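Local coordinates for sugar ABC transporter, sugar-binding protein (Streptococcus pneumoniae, PDB 2HEU), which probably captures sugars outside the cell and hands them to the membrane components of an ABC transporter for uptake, at residues W259-I264 against S344-M349; P123-A128 against E319-Y324; A245-D250 against N265-N270; W175-Y180 against T374-Y379; Q154-I159 against M221-I226. All blocks are in the same frame, centred on the assembly; numbering follows the deposited sequence.

Interaction 1 of 5, residues W259-I264 against S344-M349; sequences WAITAI and SPLAGM
Pro345, which packs on Ile261, gives its backbone O to a hydrogen bond with Thr275 OG1. The same hydroxyl is also bonded to Met349 N, so one threonine of strand 273-276 grips the 344-349 backbone at two points. Within that segment Ser344 to Ala347 form a type I beta turn, closed by the bond from Ala347 N to Ser344 O at 3.0 Å. Pro345 and Leu346 occupy the two middle positions of the turn, and both direct CB toward helix 260-265.

Across the contact everything is apolar, and Ile261 alone meets both turn residues, all three being partly exposed. Its chi1 of -170° puts CG1 anti to the backbone N, and the bend at chi2 (55°) sets CD1 by the proline ring. Ile261 CD1 lies 3.7 Å from Pro345 CB, and the two side chains meet at about a right angle. Pro345 CG is a little farther from the same methyl. The other branch serves the leucine: Ile261 CG2 is 4.1 Å from Leu346 CD1.

The turn leads into a short, weakly bonded helix at about 347-350 and lies against the first turn of helix 260-265. This belongs to the lobe of the binding protein that holds the sheet of strands 253-257, 129-134 and 273-276. Ile261 and Pro345 both touch Ile273 of that sheet, and Leu346 reaches Tyr132 on strand 129-134.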
# COMPACT_ATOMS: atom_id res chain seq x y z
N TRP A 259 6.80 2.58 -0.34
CA TRP A 259 7.62 2.24 -1.49
C TRP A 259 8.70 3.32 -1.74
O TRP A 259 9.73 3.06 -2.36
CB TRP A 259 6.78 2.07 -2.76
CG TRP A 259 5.84 3.18 -3.03
CD1 TRP A 259 6.12 4.39 -3.60
CD2 TRP A 259 4.43 3.25 -2.68
NE1 TRP A 259 4.98 5.18 -3.66
CE2 TRP A 259 3.95 4.50 -3.09
CE3 TRP A 259 3.55 2.35 -2.05
CZ2 TRP A 259 2.60 4.88 -2.89
CZ3 TRP A 259 2.22 2.72 -1.84
CH2 TRP A 259 1.77 3.95 -2.30
N ALA A 260 8.47 4.56 -1.32
CA ALA A 260 9.30 5.68 -1.71
C ALA A 260 10.69 5.65 -1.07
O ALA A 260 11.61 6.26 -1.59
CB ALA A 260 8.62 7.02 -1.40
N ILE A 261 10.83 4.98 0.07
CA ILE A 261 12.12 5.04 0.79
C ILE A 261 13.27 4.52 -0.10
O ILE A 261 14.38 5.06 -0.03
CB ILE A 261 12.07 4.29 2.13
CG1 ILE A 261 13.31 4.56 2.96
CG2 ILE A 261 11.77 2.81 1.97
CD1 ILE A 261 13.64 6.03 3.24
N THR A 262 13.02 3.55 -0.94
CA THR A 262 14.05 3.00 -1.78
C THR A 262 14.60 4.07 -2.72
O THR A 262 15.84 4.30 -2.85
CB THR A 262 13.37 1.88 -2.61
OG1 THR A 262 12.64 0.96 -1.72
CG2 THR A 262 14.41 1.13 -3.41
N ALA A 263 13.67 4.82 -3.36
CA ALA A 263 14.04 5.89 -4.25
C ALA A 263 14.77 7.00 -3.51
O ALA A 263 15.73 7.59 -4.02
CB ALA A 263 12.84 6.42 -5.00
N ILE A 264 14.28 7.37 -2.33
CA ILE A 264 14.92 8.42 -1.55
C ILE A 264 16.37 7.99 -1.23
O ILE A 264 17.29 8.83 -1.39
CB ILE A 264 14.13 8.70 -0.23
CG1 ILE A 264 12.74 9.26 -0.59
CG2 ILE A 264 14.92 9.67 0.62
CD1 ILE A 264 11.80 9.21 0.58
N SER A 344 14.43 3.35 12.24
CA SER A 344 14.47 3.21 10.84
C SER A 344 13.46 4.14 10.15
O SER A 344 12.46 4.49 10.76
CB SER A 344 14.04 1.83 10.59
OG SER A 344 12.66 1.65 10.99
N PRO A 345 13.68 4.48 8.88
CA PRO A 345 12.85 5.50 8.26
C PRO A 345 11.36 5.21 8.27
O PRO A 345 10.60 6.19 8.44
CB PRO A 345 13.47 5.65 6.88
CG PRO A 345 14.89 5.29 7.09
CD PRO A 345 14.83 4.13 8.05
N LEU A 346 10.95 3.98 8.08
CA LEU A 346 9.55 3.66 8.00
C LEU A 346 8.93 3.41 9.38
O LEU A 346 7.74 3.04 9.44
CB LEU A 346 9.32 2.47 7.11
CG LEU A 346 9.67 2.62 5.60
CD1 LEU A 346 9.32 1.29 4.88
CD2 LEU A 346 8.96 3.87 5.01
N ALA A 347 9.65 3.60 10.47
CA ALA A 347 9.11 3.25 11.79
C ALA A 347 7.79 3.96 12.09
O ALA A 347 6.85 3.33 12.53
CB ALA A 347 10.12 3.57 12.85
N GLY A 348 7.71 5.25 11.86
CA GLY A 348 6.47 5.98 12.20
C GLY A 348 5.31 5.55 11.36
O GLY A 348 4.20 5.32 11.83
N MET A 349 5.55 5.40 10.05
CA MET A 349 4.48 5.02 9.15
C MET A 349 3.92 3.64 9.46
O MET A 349 2.78 3.38 9.17
CB MET A 349 5.06 5.00 7.71
CG MET A 349 3.98 4.91 6.64
SD MET A 349 4.61 4.75 4.99
CE MET A 349 5.40 6.25 4.70

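Interaction 2 of 5, residues P123-A128 against E319-Y324; sequences PFTANA and EVMQKY
Phe124 and Met321 face each other with CA atoms 7.9 Å apart, where an irregular chain at 123-128 runs past one side of a helix. Met321 buries the largest share of the contact. Its chain bends at chi2 and chi3, which turns the sulfur to Phe124 and the methyl to Thr125. Met321 SD sits 3.9 Å from Phe124 CB and 5.2 Å from the centroid of the ring. It approaches obliquely, 62° off the ring normal, in a Met-aromatic contact. Met321 CE presses on Thr125 CG2 at 3.4 Å, which is tight for two methyls. The same threonine methyl lies 3.9 Å from Tyr324 CE2.

A water joins the polar ends. It accepts from Thr125 OG1 at 2.8 Å and from Tyr324 OH at 2.8 Å, lying in the plane of the tyrosine ring at its edge. Thr125 OG1 is bonded to Leu294 N as well, so two partners hold this buried hydroxyl, the water and Leu294 N.

The 123-128 chain links strand 122-123 of one sheet to strand 129-134 of another, consistent with a crossing between the two lobes. Phe124 meets Trp296 of strand 295-298 edge-to-face and touches Met315 of helix 305-315, while Tyr324 packs on Leu34 and Ile37 of helix 31-44.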
# COMPACT_ATOMS: atom_id res chain seq x y z
N PRO A 123 -1.06 -12.67 2.67
CA PRO A 123 -0.30 -11.40 2.52
C PRO A 123 0.92 -11.50 3.43
O PRO A 123 0.78 -11.51 4.65
CB PRO A 123 -1.34 -10.29 2.90
CG PRO A 123 -2.66 -11.07 3.24
CD PRO A 123 -2.24 -12.47 3.53
N PHE A 124 2.09 -11.68 2.84
CA PHE A 124 3.36 -11.70 3.59
C PHE A 124 3.77 -10.31 3.94
O PHE A 124 4.30 -10.10 5.05
CB PHE A 124 4.47 -12.34 2.73
CG PHE A 124 4.21 -13.76 2.37
CD1 PHE A 124 4.58 -14.76 3.21
CD2 PHE A 124 3.56 -14.14 1.18
CE1 PHE A 124 4.37 -16.09 2.90
CE2 PHE A 124 3.33 -15.43 0.87
CZ PHE A 124 3.74 -16.41 1.73
N THR A 125 3.72 -9.34 3.01
CA THR A 125 4.08 -7.99 3.28
C THR A 125 2.99 -7.08 2.78
O THR A 125 2.10 -7.47 2.00
CB THR A 125 5.36 -7.57 2.61
OG1 THR A 125 5.19 -7.56 1.19
CG2 THR A 125 6.57 -8.47 3.02
N ALA A 126 3.01 -5.82 3.24
CA ALA A 126 2.07 -4.81 2.77
C ALA A 126 2.76 -3.51 2.65
O ALA A 126 3.79 -3.28 3.27
CB ALA A 126 0.90 -4.65 3.76
N ASN A 127 2.20 -2.61 1.84
CA ASN A 127 2.59 -1.25 1.86
C ASN A 127 1.82 -0.43 2.90
O ASN A 127 0.89 -0.92 3.51
CB ASN A 127 2.59 -0.64 0.44
CG ASN A 127 1.30 -0.81 -0.27
OD1 ASN A 127 0.21 -0.64 0.28
ND2 ASN A 127 1.37 -1.18 -1.50
N ALA A 128 2.27 0.80 3.09
CA ALA A 128 1.68 1.76 4.00
C ALA A 128 1.85 3.14 3.39
O ALA A 128 2.53 3.29 2.35
CB ALA A 128 2.27 1.65 5.37
N GLU A 319 12.32 -17.52 9.64
CA GLU A 319 13.67 -17.38 9.18
C GLU A 319 13.82 -17.29 7.64
O GLU A 319 14.86 -16.92 7.11
CB GLU A 319 14.46 -18.65 9.71
CG GLU A 319 14.02 -20.04 9.17
CD GLU A 319 12.79 -20.66 9.83
OE1 GLU A 319 12.18 -20.05 10.72
OE2 GLU A 319 12.57 -21.89 9.61
N VAL A 320 12.76 -17.66 6.96
CA VAL A 320 12.72 -17.48 5.49
C VAL A 320 12.21 -16.07 5.13
O VAL A 320 12.92 -15.35 4.42
CB VAL A 320 11.81 -18.54 4.80
CG1 VAL A 320 11.78 -18.35 3.34
CG2 VAL A 320 12.35 -19.98 5.16
N MET A 321 11.11 -15.69 5.71
CA MET A 321 10.58 -14.35 5.55
C MET A 321 11.63 -13.33 5.92
O MET A 321 11.75 -12.26 5.28
CB MET A 321 9.25 -14.19 6.28
CG MET A 321 8.62 -12.80 6.08
SD MET A 321 8.02 -12.71 4.34
CE MET A 321 8.47 -11.12 4.03
N GLN A 322 12.45 -13.61 6.98
CA GLN A 322 13.48 -12.67 7.35
C GLN A 322 14.41 -12.29 6.19
O GLN A 322 14.85 -11.13 6.09
CB GLN A 322 14.34 -13.25 8.47
CG GLN A 322 15.26 -12.25 9.18
CD GLN A 322 14.52 -11.32 10.09
OE1 GLN A 322 14.51 -10.03 9.92
NE2 GLN A 322 13.83 -11.89 11.00
N LYS A 323 14.75 -13.28 5.35
CA LYS A 323 15.64 -13.02 4.28
C LYS A 323 15.06 -11.98 3.34
O LYS A 323 15.79 -11.11 2.90
CB LYS A 323 15.94 -14.30 3.50
CG LYS A 323 16.95 -15.19 4.16
CD LYS A 323 17.55 -16.21 3.20
CE LYS A 323 18.49 -17.15 4.02
NZ LYS A 323 19.31 -17.93 3.03
N TYR A 324 13.79 -12.13 3.00
CA TYR A 324 13.12 -11.17 2.13
C TYR A 324 12.99 -9.81 2.80
O TYR A 324 13.33 -8.78 2.23
CB TYR A 324 11.70 -11.72 1.77
CG TYR A 324 10.96 -10.84 0.82
CD1 TYR A 324 10.93 -11.08 -0.52
CD2 TYR A 324 10.17 -9.77 1.32
CE1 TYR A 324 10.15 -10.27 -1.40
CE2 TYR A 324 9.48 -9.00 0.47
CZ TYR A 324 9.49 -9.19 -0.87
OH TYR A 324 8.72 -8.40 -1.72
O HOH W 1 7.25 -6.48 -0.30

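Interaction 3 of 5, residues A245-D250 against N265-N270; sequences AFARGD and NEQKPN
Gln267 turns CG away from its own carbonyl carbon (chi1 -65°) and then bends at chi2, while its CB points at Ala247. Ala247 CB and Gln267 CB are 3.4 Å apart, a close approach of a methyl and a methylene. The contact joins the ends of two helices in one lobe of the binding protein. Helix 239-247 stops in a Schellman motif, with Gly249 at positive phi (83°). Two bonds close it: Asp250 N to Ala245 O at 2.9 Å and Gly249 N to Phe246 O at 3.0 Å. Helix 260-265 runs out through a type I turn from Asn265 to Lys268, and Lys268, at its end, has positive phi.

Pro269 then comes in beside the helix end. Its CA makes a C-H...O contact with Ala247 O at 3.4 Å.

Within 245-250, Arg248 and Asp250 form a salt bridge, NE to OD2 at 3.0 Å. The acceptor lies in the guanidinium plane, but the arginine meets the carboxylate from above its plane, 44° out of it.

The backbones are joined by a water. It donates to Ala247 O at 2.7 Å and accepts from Asn270 N at 2.8 Å.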
# COMPACT_ATOMS: atom_id res chain seq x y z
N ALA A 245 13.76 16.44 -4.31
CA ALA A 245 13.65 17.64 -3.48
C ALA A 245 13.74 17.21 -1.98
O ALA A 245 14.39 17.90 -1.18
CB ALA A 245 12.37 18.38 -3.72
N PHE A 246 13.04 16.14 -1.62
CA PHE A 246 13.10 15.68 -0.23
C PHE A 246 14.51 15.22 0.11
O PHE A 246 15.07 15.56 1.15
CB PHE A 246 12.05 14.61 -0.01
CG PHE A 246 12.07 14.06 1.38
CD1 PHE A 246 11.62 14.82 2.47
CD2 PHE A 246 12.60 12.81 1.66
CE1 PHE A 246 11.72 14.36 3.75
CE2 PHE A 246 12.66 12.32 2.96
CZ PHE A 246 12.22 13.10 4.00
N ALA A 247 15.09 14.37 -0.76
CA ALA A 247 16.45 13.81 -0.47
C ALA A 247 17.49 14.91 -0.33
O ALA A 247 18.45 14.77 0.43
CB ALA A 247 16.85 12.85 -1.53
N ARG A 248 17.33 16.00 -1.11
CA ARG A 248 18.26 17.10 -1.06
C ARG A 248 18.11 17.99 0.16
O ARG A 248 18.95 18.85 0.40
CB ARG A 248 18.10 18.03 -2.28
CG ARG A 248 18.60 17.42 -3.61
CD ARG A 248 18.47 18.43 -4.74
NE ARG A 248 17.13 18.78 -5.11
CZ ARG A 248 16.35 18.12 -6.00
NH1 ARG A 248 16.83 17.05 -6.64
NH2 ARG A 248 15.19 18.60 -6.35
N GLY A 249 17.00 17.86 0.88
CA GLY A 249 16.68 18.75 2.00
C GLY A 249 16.05 20.01 1.57
O GLY A 249 15.93 20.97 2.36
N ASP A 250 15.54 20.10 0.34
CA ASP A 250 14.91 21.30 -0.21
C ASP A 250 13.44 21.47 0.25
O ASP A 250 12.93 22.59 0.20
CB ASP A 250 15.00 21.34 -1.70
CG ASP A 250 16.47 21.52 -2.23
OD1 ASP A 250 17.37 21.92 -1.44
OD2 ASP A 250 16.65 21.28 -3.44
N ASN A 265 16.57 6.80 -0.79
CA ASN A 265 17.96 6.39 -0.38
C ASN A 265 18.90 6.44 -1.55
O ASN A 265 20.10 6.71 -1.32
CB ASN A 265 17.93 5.05 0.30
CG ASN A 265 17.41 5.08 1.69
OD1 ASN A 265 17.53 6.12 2.37
ND2 ASN A 265 16.91 3.97 2.15
N GLU A 266 18.48 6.18 -2.75
CA GLU A 266 19.41 6.13 -3.85
C GLU A 266 19.85 7.53 -4.29
O GLU A 266 20.72 7.70 -5.16
CB GLU A 266 18.76 5.38 -5.04
CG GLU A 266 18.49 3.92 -4.78
CD GLU A 266 18.38 3.08 -6.01
OE1 GLU A 266 18.31 3.62 -7.11
OE2 GLU A 266 18.46 1.81 -5.82
N GLN A 267 19.24 8.56 -3.67
CA GLN A 267 19.68 9.95 -3.88
C GLN A 267 20.73 10.39 -2.86
O GLN A 267 21.20 11.54 -2.96
CB GLN A 267 18.44 10.85 -3.80
CG GLN A 267 17.46 10.57 -4.92
CD GLN A 267 18.02 10.81 -6.29
OE1 GLN A 267 18.86 11.73 -6.48
NE2 GLN A 267 17.60 10.04 -7.29
N LYS A 268 21.09 9.52 -1.93
CA LYS A 268 22.16 9.86 -0.94
C LYS A 268 21.82 11.06 -0.07
O LYS A 268 22.60 12.02 0.00
CB LYS A 268 23.56 9.98 -1.63
CG LYS A 268 23.91 8.84 -2.58
CD LYS A 268 23.91 7.48 -1.89
CE LYS A 268 25.02 6.51 -2.60
NZ LYS A 268 24.49 5.76 -3.62
N PRO A 269 20.69 11.01 0.61
CA PRO A 269 20.36 12.14 1.53
C PRO A 269 21.35 12.19 2.65
O PRO A 269 21.90 11.23 3.12
CB PRO A 269 19.00 11.75 2.10
CG PRO A 269 18.94 10.22 1.93
CD PRO A 269 19.72 9.94 0.67
N ASN A 270 21.59 13.44 3.05
CA ASN A 270 22.53 13.76 4.13
C ASN A 270 21.80 14.12 5.42
O ASN A 270 22.17 15.09 6.11
CB ASN A 270 23.43 14.92 3.68
CG ASN A 270 24.56 15.11 4.51
OD1 ASN A 270 25.13 14.17 5.07
ND2 ASN A 270 24.93 16.36 4.68
O HOH W 2 20.57 15.75 1.76

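Interaction 4 of 5, residues W175-Y180 against T374-Y379; sequences WTLNGY and TLTMNY
Thr176, a neighbour of Met377 across the contact, also covers part of a flat group: its CG2 lies 3.6 Å above one face of the Trp175 ring, offset toward the rim. The same indole meets the ring of Tyr239, the planes at about 50°. On its other branch, Thr176 OG1 is 3.9 Å from Met377 CE. That hydroxyl is hydrogen-bonded to Asp173 O, and the methionine methyl packs beside it.

Leu177 does most of the touching. Met377 bends at chi2 and chi3 (60° and 77°), which curls its end toward the leucine although its CB does not point there. Met377 CE presses on Leu177 CD1 at 3.5 Å, slightly tighter than usual. The sulfur follows, with Met377 SD 3.8 Å from Leu177 CD1. The two side chains meet at about a right angle.

The contact sets a helix start against the flank of another helix. Residues 175-177 are the last part of a 3-10 segment, and Leu177 is the N-cap of helix 178-189. The partner, helix 370-382, packs here within the lobe that holds strand 253-257. Leu177 also touches Pro255 of that strand and Val380 one turn along the partner helix.

Thr376 divides its two branches between polar and apolar work. Its CG2 meets Leu177 CB at 3.7 Å and stands 3.8 Å from Leu177 O. Its OG1 is bonded to Phe372 O in its own helix and to Asn181 ND2 in helix 178-189, which satisfies this buried hydroxyl.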
# COMPACT_ATOMS: atom_id res chain seq x y z
N TRP A 175 -1.46 10.51 -8.49
CA TRP A 175 -1.51 9.28 -7.68
C TRP A 175 -0.81 9.46 -6.37
O TRP A 175 -1.12 8.76 -5.38
CB TRP A 175 -0.92 8.10 -8.44
CG TRP A 175 0.53 8.19 -8.77
CD1 TRP A 175 1.11 8.58 -9.95
CD2 TRP A 175 1.61 7.85 -7.91
NE1 TRP A 175 2.49 8.46 -9.87
CE2 TRP A 175 2.80 8.04 -8.61
CE3 TRP A 175 1.71 7.39 -6.59
CZ2 TRP A 175 4.12 7.76 -8.06
CZ3 TRP A 175 2.97 7.16 -6.05
CH2 TRP A 175 4.12 7.36 -6.80
N THR A 176 0.21 10.32 -6.27
CA THR A 176 0.95 10.48 -5.07
C THR A 176 0.11 10.89 -3.84
O THR A 176 0.55 10.65 -2.73
CB THR A 176 2.15 11.48 -5.23
OG1 THR A 176 1.62 12.77 -5.54
CG2 THR A 176 3.16 11.02 -6.28
N LEU A 177 -1.01 11.54 -4.10
CA LEU A 177 -1.92 11.99 -3.03
C LEU A 177 -3.14 11.08 -2.81
O LEU A 177 -3.99 11.42 -2.00
CB LEU A 177 -2.37 13.44 -3.28
CG LEU A 177 -1.25 14.46 -3.22
CD1 LEU A 177 -1.84 15.85 -3.39
CD2 LEU A 177 -0.42 14.35 -1.95
N ASN A 178 -3.17 9.94 -3.50
CA ASN A 178 -4.31 9.01 -3.24
C ASN A 178 -4.34 8.65 -1.76
O ASN A 178 -5.40 8.76 -1.12
CB ASN A 178 -4.07 7.77 -4.13
CG ASN A 178 -5.20 6.81 -4.05
OD1 ASN A 178 -4.87 5.53 -4.19
ND2 ASN A 178 -6.39 7.20 -4.02
N GLY A 179 -3.21 8.21 -1.17
CA GLY A 179 -3.24 7.87 0.21
C GLY A 179 -3.59 9.00 1.13
O GLY A 179 -4.25 8.84 2.15
N TYR A 180 -3.15 10.23 0.78
CA TYR A 180 -3.39 11.41 1.61
C TYR A 180 -4.90 11.64 1.74
O TYR A 180 -5.42 11.82 2.84
CB TYR A 180 -2.67 12.60 1.03
CG TYR A 180 -2.72 13.82 1.92
CD1 TYR A 180 -1.71 14.14 2.79
CD2 TYR A 180 -3.82 14.66 1.92
CE1 TYR A 180 -1.78 15.22 3.64
CE2 TYR A 180 -3.93 15.75 2.76
CZ TYR A 180 -2.91 16.03 3.62
OH TYR A 180 -2.95 17.08 4.50
N THR A 374 -7.08 12.29 -9.54
CA THR A 374 -7.18 13.54 -10.28
C THR A 374 -7.96 14.59 -9.47
O THR A 374 -7.55 15.74 -9.41
CB THR A 374 -7.82 13.30 -11.64
OG1 THR A 374 -6.98 12.40 -12.36
CG2 THR A 374 -8.11 14.58 -12.41
N LEU A 375 -9.13 14.21 -8.91
CA LEU A 375 -9.90 15.22 -8.20
C LEU A 375 -9.14 15.71 -6.97
O LEU A 375 -9.27 16.88 -6.57
CB LEU A 375 -11.29 14.72 -7.85
CG LEU A 375 -11.45 13.59 -6.83
CD1 LEU A 375 -11.45 14.09 -5.38
CD2 LEU A 375 -12.70 12.74 -7.10
N THR A 376 -8.32 14.85 -6.37
CA THR A 376 -7.55 15.22 -5.21
C THR A 376 -6.50 16.27 -5.58
O THR A 376 -6.40 17.35 -4.96
CB THR A 376 -6.87 13.99 -4.61
OG1 THR A 376 -7.90 13.05 -4.17
CG2 THR A 376 -5.98 14.35 -3.42
N MET A 377 -5.70 15.97 -6.62
CA MET A 377 -4.63 16.89 -7.01
C MET A 377 -5.25 18.16 -7.59
O MET A 377 -4.70 19.26 -7.39
CB MET A 377 -3.70 16.23 -7.99
CG MET A 377 -2.43 17.06 -8.29
SD MET A 377 -1.41 17.40 -6.85
CE MET A 377 -0.60 15.83 -6.63
N ASN A 378 -6.35 18.05 -8.31
CA ASN A 378 -6.97 19.27 -8.89
C ASN A 378 -7.44 20.18 -7.80
O ASN A 378 -7.43 21.40 -7.99
CB ASN A 378 -8.13 18.90 -9.82
CG ASN A 378 -7.70 18.39 -11.15
OD1 ASN A 378 -6.51 18.30 -11.43
ND2 ASN A 378 -8.61 17.92 -11.99
N TYR A 379 -7.86 19.67 -6.66
CA TYR A 379 -8.19 20.53 -5.53
C TYR A 379 -6.96 21.23 -5.00
O TYR A 379 -6.98 22.43 -4.69
CB TYR A 379 -8.93 19.75 -4.41
CG TYR A 379 -9.29 20.67 -3.27
CD1 TYR A 379 -10.33 21.58 -3.42
CD2 TYR A 379 -8.58 20.71 -2.11
CE1 TYR A 379 -10.62 22.52 -2.45
CE2 TYR A 379 -8.84 21.61 -1.09
CZ TYR A 379 -9.88 22.55 -1.29
OH TYR A 379 -10.16 23.50 -0.36

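Interaction 5 of 5, residues Q154-I159 against M221-I226; sequences QLVKDI and MDILRI
Val156 of helix 149-161 packs against Ile223 and Ile226, which lie at the C-terminal side of helix 212-222. The arrangement is a helix flank laid against the segment that follows on from helix 212-222, in the same lobe as strand 253-257. The backbones stay well apart, and even the nearest CA atoms, those of Lys157 and Ile226, are separated by 7.2 Å.

The polar bonds near the contact fix the 221-226 segment rather than cross the interface. Arg225 N bonds to Asp222 O at 3.0 Å, a bond three residues back. Beyond the segment, Ile226 O is bonded to Ser229 OG, and Leu224 O to Lys230 NZ. Arg225 NE reaches Val380 O of helix 370-382, which links the segment to that helix.

The contacts between the two segments are apolar. Val156 points at the other segment and splits its two methyls between the isoleucines. With chi1 at 174°, CG1 stands opposite the backbone N and CG2 opposite the carbonyl carbon. Val156 CG2 meets Ile223 CG2 at 3.8 Å, methyl to methyl. Val156 CG1 meets Ile226 CD1 at 3.7 Å, and the same CD1 lies 3.8 Å from Val156 CB. Ile226 therefore reaches over the valine with the tip of its longer branch. Phe167 touches both Val156 and Leu224. At the outer margin the exposed Lys157 contributes carbon alone to the contact. Its chain runs extended beyond CG and crosses Ile226 at about a right angle, with Lys157 CG 4.1 Å from Ile226 CG2.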
# COMPACT_ATOMS: atom_id res chain seq x y z
N GLN A 154 -0.52 23.75 12.03
CA GLN A 154 0.41 24.68 12.66
C GLN A 154 1.84 24.39 12.28
O GLN A 154 2.64 25.30 12.12
CB GLN A 154 0.23 24.68 14.18
CG GLN A 154 0.99 25.79 14.84
CD GLN A 154 0.47 27.17 14.39
OE1 GLN A 154 1.28 27.99 13.82
NE2 GLN A 154 -0.81 27.42 14.51
N LEU A 155 2.22 23.12 12.14
CA LEU A 155 3.55 22.72 11.73
C LEU A 155 3.88 23.31 10.38
O LEU A 155 4.96 23.85 10.18
CB LEU A 155 3.59 21.17 11.72
CG LEU A 155 4.92 20.59 11.13
CD1 LEU A 155 6.12 21.01 11.94
CD2 LEU A 155 4.74 19.13 11.01
N VAL A 156 2.96 23.18 9.41
CA VAL A 156 3.19 23.69 8.07
C VAL A 156 3.39 25.20 8.15
O VAL A 156 4.32 25.74 7.54
CB VAL A 156 2.03 23.28 7.16
CG1 VAL A 156 2.13 23.90 5.80
CG2 VAL A 156 2.03 21.76 7.03
N LYS A 157 2.52 25.91 8.89
CA LYS A 157 2.66 27.35 9.00
C LYS A 157 3.95 27.69 9.65
O LYS A 157 4.62 28.67 9.26
CB LYS A 157 1.48 27.92 9.81
CG LYS A 157 0.17 27.78 9.11
CD LYS A 157 -1.02 28.18 10.01
CE LYS A 157 -2.35 27.82 9.36
NZ LYS A 157 -3.46 28.09 10.36
N ASP A 158 4.39 26.98 10.67
CA ASP A 158 5.62 27.25 11.38
C ASP A 158 6.82 27.06 10.48
O ASP A 158 7.78 27.86 10.55
CB ASP A 158 5.79 26.36 12.62
CG ASP A 158 4.82 26.73 13.73
OD1 ASP A 158 4.10 27.78 13.66
OD2 ASP A 158 4.77 25.95 14.70
N ILE A 159 6.82 26.05 9.63
CA ILE A 159 7.93 25.86 8.67
C ILE A 159 8.01 27.00 7.71
O ILE A 159 9.09 27.56 7.42
CB ILE A 159 7.78 24.50 7.99
CG1 ILE A 159 8.00 23.36 8.99
CG2 ILE A 159 8.76 24.40 6.81
CD1 ILE A 159 7.55 22.00 8.46
N MET A 221 -7.28 18.42 3.41
CA MET A 221 -6.71 18.78 2.12
C MET A 221 -6.11 20.17 2.13
O MET A 221 -5.08 20.42 1.46
CB MET A 221 -7.76 18.66 1.01
CG MET A 221 -8.13 17.25 0.63
SD MET A 221 -6.76 16.18 0.17
CE MET A 221 -5.94 17.19 -1.08
N ASP A 222 -6.72 21.11 2.86
CA ASP A 222 -6.25 22.46 2.89
C ASP A 222 -4.92 22.64 3.56
O ASP A 222 -4.26 23.65 3.37
CB ASP A 222 -7.30 23.42 3.51
CG ASP A 222 -8.36 23.83 2.55
OD1 ASP A 222 -8.19 23.69 1.32
OD2 ASP A 222 -9.40 24.39 3.00
N ILE A 223 -4.45 21.64 4.33
CA ILE A 223 -3.08 21.70 4.85
C ILE A 223 -2.08 21.83 3.71
O ILE A 223 -1.06 22.49 3.81
CB ILE A 223 -2.81 20.46 5.73
CG1 ILE A 223 -3.72 20.47 6.96
CG2 ILE A 223 -1.35 20.36 6.14
CD1 ILE A 223 -3.74 19.19 7.79
N LEU A 224 -2.39 21.15 2.58
CA LEU A 224 -1.54 21.20 1.38
C LEU A 224 -1.66 22.44 0.57
O LEU A 224 -0.95 22.61 -0.43
CB LEU A 224 -1.81 19.95 0.51
CG LEU A 224 -1.68 18.61 1.19
CD1 LEU A 224 -1.91 17.51 0.14
CD2 LEU A 224 -0.35 18.44 1.92
N ARG A 225 -2.57 23.34 0.96
CA ARG A 225 -2.89 24.60 0.27
C ARG A 225 -2.44 25.81 1.07
O ARG A 225 -2.64 26.94 0.63
CB ARG A 225 -4.40 24.68 -0.05
CG ARG A 225 -4.89 23.53 -0.90
CD ARG A 225 -5.98 23.96 -1.91
NE ARG A 225 -5.56 24.80 -3.03
CZ ARG A 225 -5.67 26.12 -3.17
NH1 ARG A 225 -6.36 26.82 -2.30
NH2 ARG A 225 -5.17 26.70 -4.24
N ILE A 226 -1.85 25.61 2.26
CA ILE A 226 -1.35 26.76 3.05
C ILE A 226 -0.40 27.56 2.14
O ILE A 226 0.44 26.99 1.43
CB ILE A 226 -0.75 26.26 4.34
CG1 ILE A 226 -1.88 25.72 5.25
CG2 ILE A 226 0.14 27.29 5.02
CD1 ILE A 226 -1.38 24.92 6.47

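How the interactions relate
Interactions 1, 3, 4 and 5 appear to share one lobe; 123-128 in interaction 2 probably crosses between the lobes and packs on helix 318-328 of the other. Interactions 1 and 2 touch: Met349 SD lies 3.6 Å from Ala128 C, and Trp259 rests on Asn127. Interaction 1 also meets interaction 3, with Ile264 CD1 3.8 Å from Phe246 CD2, and interaction 4, with Trp259 NE1 3.7 Å from Trp175 CZ3. Interactions 4 and 5 share a probable hydrogen bond from Tyr379 OH to Asp222 OD1 at 2.6 Å. In this apo form the centres of interactions 2 and 5 are about 35 Å apart. The sodium ion, at Lys103 and Glu335, lies about 13 Å from the Phe124 side chain.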